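Local atomic coordinates of Exo-beta-1,3-glucanase (Streptomyces sp. SirexAA-E, PDB entry 4PEY), a protein that hydrolyses laminarin and laminarioligosaccharides as an exo-beta-1,3-glucanase of glycoside hydrolase family 55, yielding glucose and laminaribiose. Residues Asn191-Ser195 and Thr452-Gln456; Asn364-Leu368 and Asn392-Ile396; His422-Val428 and Trp445-Lys451; Lys481-Thr487 and Gln513-Lys517. The protein carries 1 engineered substitution. All blocks are in the same frame, centred on the assembly; numbering follows the deposited sequence.

Contact 1 of 4, residues Asn191-Ser195 and Thr452-Gln456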
# COMPACT_ATOMS: atom_id res chain seq x y z
N ASN A 191 5.57 -4.18 -15.64
CA ASN A 191 6.55 -3.81 -14.62
C ASN A 191 6.50 -4.73 -13.42
O ASN A 191 5.74 -4.47 -12.48
CB ASN A 191 6.33 -2.36 -14.17
CG ASN A 191 7.21 -1.96 -12.98
OD1 ASN A 191 8.27 -2.55 -12.74
ND2 ASN A 191 6.75 -0.97 -12.21
N MET A 192 7.26 -5.80 -13.43
CA MET A 192 7.42 -6.65 -12.29
C MET A 192 8.75 -6.39 -11.60
O MET A 192 9.80 -6.60 -12.16
CB MET A 192 7.31 -8.13 -12.68
CG MET A 192 5.91 -8.70 -12.90
SD MET A 192 4.72 -7.71 -13.88
CE MET A 192 3.24 -8.69 -13.68
N THR A 193 8.68 -5.86 -10.39
CA THR A 193 9.86 -5.46 -9.64
C THR A 193 10.05 -6.35 -8.40
O THR A 193 9.07 -6.72 -7.72
CB THR A 193 9.77 -3.96 -9.25
OG1 THR A 193 9.79 -3.15 -10.43
CG2 THR A 193 10.93 -3.53 -8.34
N PHE A 194 11.30 -6.68 -8.13
CA PHE A 194 11.70 -7.56 -7.03
C PHE A 194 12.85 -6.93 -6.26
O PHE A 194 13.81 -6.47 -6.87
CB PHE A 194 12.16 -8.93 -7.56
CG PHE A 194 11.22 -9.54 -8.57
CD1 PHE A 194 11.30 -9.19 -9.92
CD2 PHE A 194 10.27 -10.47 -8.18
CE1 PHE A 194 10.44 -9.75 -10.85
CE2 PHE A 194 9.40 -11.04 -9.12
CZ PHE A 194 9.49 -10.68 -10.45
N SER A 195 12.79 -6.92 -4.93
CA SER A 195 14.00 -6.64 -4.15
C SER A 195 14.12 -7.66 -3.02
O SER A 195 13.17 -7.89 -2.29
CB SER A 195 14.02 -5.20 -3.60
OG SER A 195 12.97 -4.92 -2.68
N THR A 452 13.29 5.06 -4.40
CA THR A 452 12.01 4.41 -4.61
C THR A 452 12.22 3.11 -5.36
O THR A 452 12.85 3.10 -6.43
CB THR A 452 11.02 5.30 -5.41
OG1 THR A 452 10.64 6.41 -4.59
CG2 THR A 452 9.76 4.52 -5.80
N ILE A 453 11.71 2.02 -4.79
CA ILE A 453 11.73 0.72 -5.43
C ILE A 453 10.28 0.34 -5.67
O ILE A 453 9.53 0.10 -4.72
CB ILE A 453 12.45 -0.34 -4.58
CG1 ILE A 453 13.91 0.07 -4.35
CG2 ILE A 453 12.39 -1.71 -5.26
CD1 ILE A 453 14.61 -0.77 -3.31
N PHE A 454 9.92 0.33 -6.96
CA PHE A 454 8.57 0.16 -7.51
C PHE A 454 7.66 1.39 -7.36
O PHE A 454 7.35 1.83 -6.25
CB PHE A 454 7.82 -1.05 -6.93
CG PHE A 454 6.47 -1.26 -7.58
CD1 PHE A 454 6.33 -2.07 -8.70
CD2 PHE A 454 5.34 -0.61 -7.08
CE1 PHE A 454 5.09 -2.24 -9.30
CE2 PHE A 454 4.11 -0.77 -7.69
CZ PHE A 454 3.98 -1.59 -8.79
N TYR A 455 7.21 1.91 -8.50
CA TYR A 455 6.22 2.98 -8.53
C TYR A 455 5.14 2.65 -9.54
O TYR A 455 5.45 2.24 -10.67
CB TYR A 455 6.87 4.32 -8.88
CG TYR A 455 5.91 5.50 -8.89
CD1 TYR A 455 5.16 5.81 -7.76
CD2 TYR A 455 5.79 6.33 -10.01
CE1 TYR A 455 4.30 6.90 -7.75
CE2 TYR A 455 4.93 7.43 -10.01
CZ TYR A 455 4.19 7.71 -8.87
OH TYR A 455 3.34 8.80 -8.85
N GLN A 456 3.89 2.82 -9.13
CA GLN A 456 2.76 2.72 -10.06
C GLN A 456 1.91 3.97 -9.96
O GLN A 456 1.45 4.33 -8.87
CB GLN A 456 1.90 1.48 -9.78
CG GLN A 456 0.75 1.29 -10.81
CD GLN A 456 -0.55 1.98 -10.42
OE1 GLN A 456 -1.03 1.85 -9.29
NE2 GLN A 456 -1.12 2.74 -11.37
O HOH W 1 4.18 0.36 -12.51
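Phe-454 meets Asn-191 and Thr-193 where the two right-handed parallel beta-helices of the family 55 fold lie side by side, and the contact is a worked example of two solenoids joined mainly by side chains and a water, with no strand pairing. Strand 191-194 belongs to the first solenoid and strand 454-456 to the second; their segment axes run roughly antiparallel (150°) and come no closer than 8.3 Å. With CG anti to the backbone N (chi1 -176°), the Phe-454 ring is brought beside Asn-191 and Thr-193, and CB of Thr-193 reaches its edge, 4.0 Å from Phe-454 CD1. The Asn-191 amide is turned only 19° from the ring plane, its ND2 3.6 Å from Phe-454 CE1. That amide is held at both ends: OD1 accepts a 2.8 Å bond from Thr-193 OG1, while ND2 donates to a water and, weakly, to Gly-493 O. Were this asparagine an alanine, the Thr-193 hydroxyl and the water would probably each lose a partner, and a gap would open beside the phenyl ring. Further along, the methyl CG2 of Ile-453 faces Thr-193 CG2 at 3.9 Å, and the two side chains cross at nearly a right angle; Leu-213 and Pro-217 also touch Ile-453. Substrate binds close by: a bound glucose lies about 10 Å from the Phe-454 side chain, and Gln-456 bonds to the substrate-binding residues Gln-130 and Glu-436. The water completes the join, lying 2.9 Å from Asn-191 ND2, whose hydrogen it accepts, and donating across to Tyr-455 O over another 2.9 Å.

Contact 2 of 4, residues Asn364-Leu368 and Asn392-Ile396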
# COMPACT_ATOMS: atom_id res chain seq x y z
N ASN A 364 16.69 3.83 13.96
CA ASN A 364 15.32 3.44 14.32
C ASN A 364 14.32 4.38 13.64
O ASN A 364 13.79 5.30 14.27
CB ASN A 364 15.15 3.47 15.85
CG ASN A 364 13.83 2.89 16.30
OD1 ASN A 364 13.18 2.15 15.56
ND2 ASN A 364 13.42 3.22 17.52
N PRO A 365 14.09 4.17 12.34
CA PRO A 365 13.25 5.11 11.59
C PRO A 365 11.78 4.99 11.91
O PRO A 365 11.33 4.01 12.49
CB PRO A 365 13.51 4.72 10.13
CG PRO A 365 13.98 3.31 10.18
CD PRO A 365 14.75 3.19 11.46
N THR A 366 11.03 6.01 11.51
CA THR A 366 9.58 5.92 11.49
C THR A 366 9.15 5.30 10.16
O THR A 366 9.79 5.54 9.13
CB THR A 366 8.95 7.31 11.72
OG1 THR A 366 9.05 7.62 13.12
CG2 THR A 366 7.47 7.35 11.31
N SER A 367 8.09 4.49 10.19
CA SER A 367 7.58 3.88 8.98
C SER A 367 6.07 4.03 8.83
O SER A 367 5.33 4.10 9.82
CB SER A 367 7.94 2.38 8.93
OG SER A 367 7.48 1.70 10.10
N LEU A 368 5.64 4.10 7.56
CA LEU A 368 4.24 3.94 7.16
C LEU A 368 4.14 2.64 6.38
O LEU A 368 4.86 2.46 5.40
CB LEU A 368 3.76 5.10 6.29
CG LEU A 368 3.90 6.54 6.78
CD1 LEU A 368 3.30 7.48 5.74
CD2 LEU A 368 3.22 6.72 8.12
N ASN A 392 13.60 12.67 8.28
CA ASN A 392 14.69 11.93 7.66
C ASN A 392 14.59 10.44 7.98
O ASN A 392 14.14 10.07 9.07
CB ASN A 392 16.05 12.46 8.13
CG ASN A 392 16.34 13.87 7.64
OD1 ASN A 392 15.65 14.40 6.77
ND2 ASN A 392 17.38 14.48 8.19
N ASP A 393 15.02 9.62 7.02
CA ASP A 393 15.18 8.17 7.14
C ASP A 393 13.86 7.40 7.19
O ASP A 393 13.85 6.20 7.42
CB ASP A 393 16.03 7.81 8.38
CG ASP A 393 17.39 8.48 8.34
OD1 ASP A 393 18.24 8.07 7.52
OD2 ASP A 393 17.60 9.44 9.12
N THR A 394 12.75 8.09 6.95
CA THR A 394 11.43 7.46 7.00
C THR A 394 11.32 6.36 5.94
O THR A 394 11.83 6.52 4.81
CB THR A 394 10.31 8.51 6.79
OG1 THR A 394 10.36 9.47 7.86
CG2 THR A 394 8.91 7.87 6.76
N ILE A 395 10.67 5.26 6.30
CA ILE A 395 10.38 4.18 5.37
C ILE A 395 8.90 4.18 5.02
O ILE A 395 8.05 4.15 5.91
CB ILE A 395 10.74 2.79 5.94
CG1 ILE A 395 12.22 2.71 6.30
CG2 ILE A 395 10.37 1.67 4.95
CD1 ILE A 395 12.58 1.48 7.13
N ILE A 396 8.60 4.23 3.72
CA ILE A 396 7.24 4.10 3.24
C ILE A 396 7.16 2.75 2.54
O ILE A 396 7.63 2.60 1.41
CB ILE A 396 6.86 5.22 2.26
CG1 ILE A 396 7.20 6.59 2.85
CG2 ILE A 396 5.38 5.13 1.89
CD1 ILE A 396 6.44 6.92 4.10
O HOH W 2 11.95 8.66 10.17
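Ile-395 and Thr-366 are joined by a 3.0 Å bond from Ile-395 N to Thr-366 O, the donor lying in the carbonyl plane. One step on, the carbonyl of Ile-395 accepts in turn, receiving Leu-368 N at 2.9 Å almost head-on. Thr-366 O is also approached by Thr-394 CA in a CA-H...O contact of 3.3 Å, with CG2 of the same threonine at 3.4 Å. The side chains extend the pairing: CD1 of Ile-395 reaches back to CG of Pro-365 at 3.8 Å, and CB of that proline packs close on Asp-393 O. Beside them, Leu-368 and Ile-396 point the same way; their CD1 atoms meet in one of the two modelled conformers of Ile-396, so that detail is less certain. The parallel register, Ser-367 with Ile-395 and Leu-368 with Ile-396, is that of successive coils of a parallel beta-helix, here the second of the protein's two. Leu-368 and Ile-396 turn to the inside, where Val-352, Ile-387 and Val-389 of the adjoining sheet receive them, whereas Ser-367 and Ile-395 face the first beta-helix. There Val-218 touches Ile-395, and Arg-220 bonds to both Ser-367 OG and Pro-365 O. Ahead of the strands the direct backbone bonds give way to a water: it accepts from Thr-366 N and donates to Asn-392 O, 2.8 Å away, and to Thr-394 OG1. Thr-394 OG1 lies anti to its own carbonyl carbon (chi1 -62°), within reach of the water and of Ser-391 O, its other partner.

Contact 3 of 4, residues His422-Val428 and Trp445-Lys451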
# COMPACT_ATOMS: atom_id res chain seq x y z
N HIS A 422 4.46 14.29 -0.91
CA HIS A 422 5.57 15.22 -1.00
C HIS A 422 6.63 14.79 0.00
O HIS A 422 6.39 14.84 1.21
CB HIS A 422 5.11 16.66 -0.74
CG HIS A 422 6.17 17.68 -0.99
ND1 HIS A 422 6.06 19.00 -0.59
CD2 HIS A 422 7.37 17.58 -1.61
CE1 HIS A 422 7.14 19.66 -0.95
NE2 HIS A 422 7.96 18.82 -1.58
N VAL A 423 7.79 14.34 -0.49
CA VAL A 423 8.88 13.92 0.40
C VAL A 423 9.89 15.05 0.54
O VAL A 423 10.56 15.43 -0.43
CB VAL A 423 9.61 12.66 -0.12
CG1 VAL A 423 10.75 12.30 0.84
CG2 VAL A 423 8.65 11.50 -0.26
N LYS A 424 10.00 15.57 1.76
CA LYS A 424 10.94 16.67 2.03
C LYS A 424 12.14 16.20 2.84
O LYS A 424 13.20 16.83 2.82
CB LYS A 424 10.21 17.81 2.76
CG LYS A 424 9.14 18.47 1.88
CD LYS A 424 8.04 19.16 2.69
CE LYS A 424 8.55 20.31 3.52
NZ LYS A 424 7.46 20.85 4.41
N GLY A 425 11.99 15.08 3.54
CA GLY A 425 13.08 14.53 4.33
C GLY A 425 14.17 13.88 3.49
O GLY A 425 13.95 13.54 2.32
N ASP A 426 15.34 13.71 4.12
CA ASP A 426 16.50 13.09 3.49
C ASP A 426 16.55 11.59 3.80
O ASP A 426 16.07 11.16 4.85
CB ASP A 426 17.80 13.75 3.97
CG ASP A 426 17.90 15.21 3.58
OD1 ASP A 426 17.21 15.64 2.64
OD2 ASP A 426 18.70 15.93 4.22
N ASN A 427 17.16 10.82 2.90
CA ASN A 427 17.35 9.38 3.09
C ASN A 427 16.04 8.63 3.29
O ASN A 427 15.98 7.62 4.01
CB ASN A 427 18.30 9.12 4.27
CG ASN A 427 19.60 9.91 4.15
OD1 ASN A 427 20.21 9.95 3.09
ND2 ASN A 427 20.01 10.56 5.23
N VAL A 428 14.99 9.11 2.64
CA VAL A 428 13.70 8.45 2.71
C VAL A 428 13.64 7.32 1.67
O VAL A 428 14.16 7.46 0.57
CB VAL A 428 12.55 9.47 2.51
CG1 VAL A 428 11.19 8.77 2.36
CG2 VAL A 428 12.52 10.46 3.68
N TRP A 445 9.47 14.99 -4.90
CA TRP A 445 10.57 14.63 -4.00
C TRP A 445 11.54 15.80 -3.94
O TRP A 445 12.17 16.14 -4.94
CB TRP A 445 11.27 13.36 -4.50
CG TRP A 445 11.83 12.50 -3.40
CD1 TRP A 445 12.87 12.80 -2.56
CD2 TRP A 445 11.39 11.19 -3.04
NE1 TRP A 445 13.09 11.75 -1.69
CE2 TRP A 445 12.20 10.75 -1.97
CE3 TRP A 445 10.38 10.34 -3.52
CZ2 TRP A 445 12.04 9.49 -1.38
CZ3 TRP A 445 10.22 9.09 -2.93
CH2 TRP A 445 11.05 8.68 -1.87
N SER A 446 11.64 16.41 -2.75
CA SER A 446 12.47 17.59 -2.53
C SER A 446 13.67 17.27 -1.65
O SER A 446 14.65 18.02 -1.63
CB SER A 446 11.64 18.70 -1.88
OG SER A 446 10.52 19.04 -2.69
N GLY A 447 13.58 16.18 -0.90
CA GLY A 447 14.66 15.79 -0.01
C GLY A 447 15.81 15.10 -0.73
O GLY A 447 15.68 14.72 -1.89
N GLU A 448 16.94 14.94 -0.03
CA GLU A 448 18.13 14.33 -0.61
C GLU A 448 18.21 12.82 -0.40
O GLU A 448 17.63 12.28 0.55
CB GLU A 448 19.40 14.98 -0.04
CG GLU A 448 19.62 16.40 -0.52
CD GLU A 448 19.91 16.48 -2.01
OE1 GLU A 448 20.34 15.46 -2.59
OE2 GLU A 448 19.71 17.56 -2.60
N ASN A 449 18.94 12.15 -1.29
CA ASN A 449 19.19 10.72 -1.23
C ASN A 449 17.93 9.87 -1.06
O ASN A 449 17.94 8.85 -0.37
CB ASN A 449 20.19 10.41 -0.09
CG ASN A 449 20.75 8.99 -0.19
OD1 ASN A 449 20.98 8.46 -1.28
ND2 ASN A 449 20.95 8.36 0.97
N GLY A 450 16.84 10.28 -1.70
CA GLY A 450 15.65 9.46 -1.73
C GLY A 450 15.85 8.23 -2.61
O GLY A 450 16.63 8.25 -3.57
N LYS A 451 15.13 7.17 -2.28
CA LYS A 451 15.12 5.95 -3.07
C LYS A 451 13.70 5.43 -3.18
O LYS A 451 12.99 5.37 -2.18
CB LYS A 451 16.01 4.88 -2.43
CG LYS A 451 17.50 5.18 -2.53
CD LYS A 451 18.31 4.08 -1.88
CE LYS A 451 19.78 4.46 -1.85
NZ LYS A 451 20.63 3.48 -1.12
O HOH W 3 14.87 11.57 0.68
O HOH W 4 16.88 6.46 0.75
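Trp-445 lays its indole under Val-423, and its atoms can be followed outward one by one. CB leaves the strand on the same side as the valine, and a first torsion away from the staggered positions (chi1 -148°) swings the ring beneath it. Val-423 CB stands over the five-membered ring, 3.7 Å from its centroid and 10° off the normal, a CH-pi contact. Its branches divide the face: CG1 rests 3.5 Å from Trp-445 NE1 and CE2, while CG2 lies above CE3 and CZ3 of the six-membered ring. In the ring plane, NE1 donates to a water that also joins Gly-425 O, Val-428 N and Glu-448 O. Farther out, CZ2 meets Val-428 O at its edge, 3.5 Å away, and Val-428 CG1. CZ3 also reaches Thr-452 OG1, and His-489 meets the indole edge-to-face. Around this centre the turns are stitched by polar bonds. Val-423 O takes both Ser-446 N and Gly-447 N, and Glu-448 N reaches Asp-426 OD1 at 2.8 Å from above the carboxylate plane. Asn-449 ND2 bonds to Asn-427 OD1, the two amides turned 78° apart. His-422 NE2 gives a 2.8 Å bond in its ring plane to Ser-446 OG, which Asp-483 also holds. Repeated corners stacked like this are characteristic of a parallel beta-helix: strands 419-423 and 443-445 lie side by side between 385-389 and 480-482, and past the turn the chain enters the paired strands 429-436 and 450-458.

Contact 4 of 4, residues Lys481-Thr487 and Gln513-Lys517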
# COMPACT_ATOMS: atom_id res chain seq x y z
N LYS A 481 8.08 13.75 -9.67
CA LYS A 481 8.96 14.89 -9.88
C LYS A 481 10.04 14.95 -8.80
O LYS A 481 9.73 15.00 -7.61
CB LYS A 481 8.18 16.20 -9.87
CG LYS A 481 9.08 17.43 -9.94
CD LYS A 481 8.34 18.71 -9.69
CE LYS A 481 9.27 19.92 -9.75
NZ LYS A 481 9.80 20.20 -11.12
N VAL A 482 11.29 14.96 -9.23
CA VAL A 482 12.42 15.25 -8.36
C VAL A 482 12.80 16.71 -8.59
O VAL A 482 13.09 17.10 -9.73
CB VAL A 482 13.61 14.32 -8.65
CG1 VAL A 482 14.79 14.63 -7.72
CG2 VAL A 482 13.18 12.86 -8.51
N ASP A 483 12.77 17.51 -7.53
CA ASP A 483 13.09 18.94 -7.66
C ASP A 483 14.46 19.17 -8.29
O ASP A 483 15.39 18.38 -8.07
CB ASP A 483 13.03 19.63 -6.30
CG ASP A 483 11.61 19.83 -5.81
OD1 ASP A 483 10.66 19.49 -6.55
OD2 ASP A 483 11.46 20.35 -4.68
N ASP A 484 14.58 20.24 -9.07
CA ASP A 484 15.83 20.55 -9.75
C ASP A 484 17.00 20.74 -8.78
O ASP A 484 18.15 20.48 -9.14
CB ASP A 484 15.67 21.81 -10.61
CG ASP A 484 14.79 21.58 -11.82
OD1 ASP A 484 14.62 20.40 -12.22
OD2 ASP A 484 14.27 22.57 -12.38
N SER A 485 16.71 21.17 -7.56
CA SER A 485 17.75 21.45 -6.57
C SER A 485 18.35 20.18 -5.95
O SER A 485 19.43 20.23 -5.35
CB SER A 485 17.19 22.35 -5.46
OG SER A 485 16.06 21.76 -4.84
N VAL A 486 17.66 19.06 -6.10
CA VAL A 486 18.13 17.79 -5.54
C VAL A 486 19.42 17.30 -6.23
O VAL A 486 19.56 17.44 -7.44
CB VAL A 486 17.02 16.71 -5.66
CG1 VAL A 486 17.55 15.32 -5.33
CG2 VAL A 486 15.84 17.08 -4.77
N THR A 487 20.35 16.73 -5.46
CA THR A 487 21.63 16.27 -5.97
C THR A 487 21.70 14.74 -6.12
O THR A 487 22.37 14.22 -7.02
CB THR A 487 22.77 16.75 -5.03
OG1 THR A 487 22.74 18.17 -4.94
CG2 THR A 487 24.13 16.31 -5.55
N GLN A 513 9.96 13.69 -14.10
CA GLN A 513 10.71 14.93 -14.29
C GLN A 513 11.80 14.99 -13.24
O GLN A 513 11.53 14.76 -12.06
CB GLN A 513 9.79 16.17 -14.20
CG GLN A 513 10.52 17.49 -14.45
CD GLN A 513 9.66 18.72 -14.17
OE1 GLN A 513 8.69 18.67 -13.41
NE2 GLN A 513 10.04 19.84 -14.77
N ALA A 514 13.03 15.28 -13.66
CA ALA A 514 14.17 15.28 -12.74
C ALA A 514 15.31 16.11 -13.31
O ALA A 514 15.41 16.30 -14.52
CB ALA A 514 14.65 13.84 -12.47
N PRO A 515 16.19 16.62 -12.43
CA PRO A 515 17.39 17.26 -12.97
C PRO A 515 18.30 16.23 -13.64
O PRO A 515 18.22 15.04 -13.32
CB PRO A 515 18.05 17.86 -11.73
CG PRO A 515 17.58 17.00 -10.59
CD PRO A 515 16.16 16.65 -10.95
N VAL A 516 19.13 16.69 -14.56
CA VAL A 516 20.12 15.83 -15.19
C VAL A 516 21.45 16.01 -14.46
O VAL A 516 22.20 16.96 -14.72
CB VAL A 516 20.27 16.15 -16.70
CG1 VAL A 516 21.27 15.21 -17.33
CG2 VAL A 516 18.92 16.03 -17.39
N LYS A 517 21.71 15.11 -13.52
CA LYS A 517 22.85 15.16 -12.61
C LYS A 517 23.35 13.74 -12.38
O LYS A 517 22.55 12.80 -12.36
CB LYS A 517 22.46 15.81 -11.26
CG LYS A 517 22.03 17.28 -11.34
CD LYS A 517 21.61 17.79 -9.95
CE LYS A 517 21.17 19.25 -10.00
NZ LYS A 517 20.79 19.77 -8.66
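Pro-515 is wedged under the turn that follows Val-482, and this is the tight half of the contact. Its CD lies 3.3 Å from Val-482 O and 3.4 Å from Asp-483 O, while CB sits beneath Asp-484 O. Val-482 CG1, anti to the backbone N (chi1 180°), reaches the same CD, the two side chains crossing at about a right angle; its CB meets Ala-514 CB at 4.0 Å. A nearly straight bond of 2.8 Å from Val-482 N to Gln-513 O fixes the register. Outward, the packing gives way to long polar side chains. Lys-481 and Gln-513 run alongside each other, their ends linked by a weak bond from Lys-481 NZ to Gln-513 OE1. At the other end the extended Lys-517 brings NZ to the type I turn of residues 483 to 486, donating to Asp-484 O (2.8 Å) in the carbonyl plane and to Val-486 O (2.9 Å) from above it. With a leucine here instead of the lysine, both carbonyls would probably lose their shared donor and the exposed turn would be less firmly tied to the neighbouring coil. Stacked parallel strands and their corner turns make this another rung of the second beta-helix, close to its C-terminal end. Strand 480-482 lies between 443-445 and 512-513, the latter an edge strand of its parallel sheet, and on the inner side Val-520 and Phe-522 of strand 520-529 back Val-482, Ala-514 and Pro-515.

In the fold
Contacts 2, 3 and 4 belong to one solenoid and join neighbouring coils in parallel, whereas contact 1 bridges the two solenoids and replaces backbone pairing with packing and a shared water. Contacts 1 and 2 are buried; 3 and 4 are partly open, and charged and amide groups are more prominent at these corners, though Val-423 on Trp-445 gives contact 3 an apolar centre and contact 1 still includes a buried amide. Contacts 3 and 4 both use the eight-stranded sheet and meet through Ser-446 and Asp-483; contacts 2 and 3 meet through Asn-392 and Asp-426. Contact 1 shares strand 450-458 with contact 3, so the corner leads towards the substrate-binding region, which the other three stand away from.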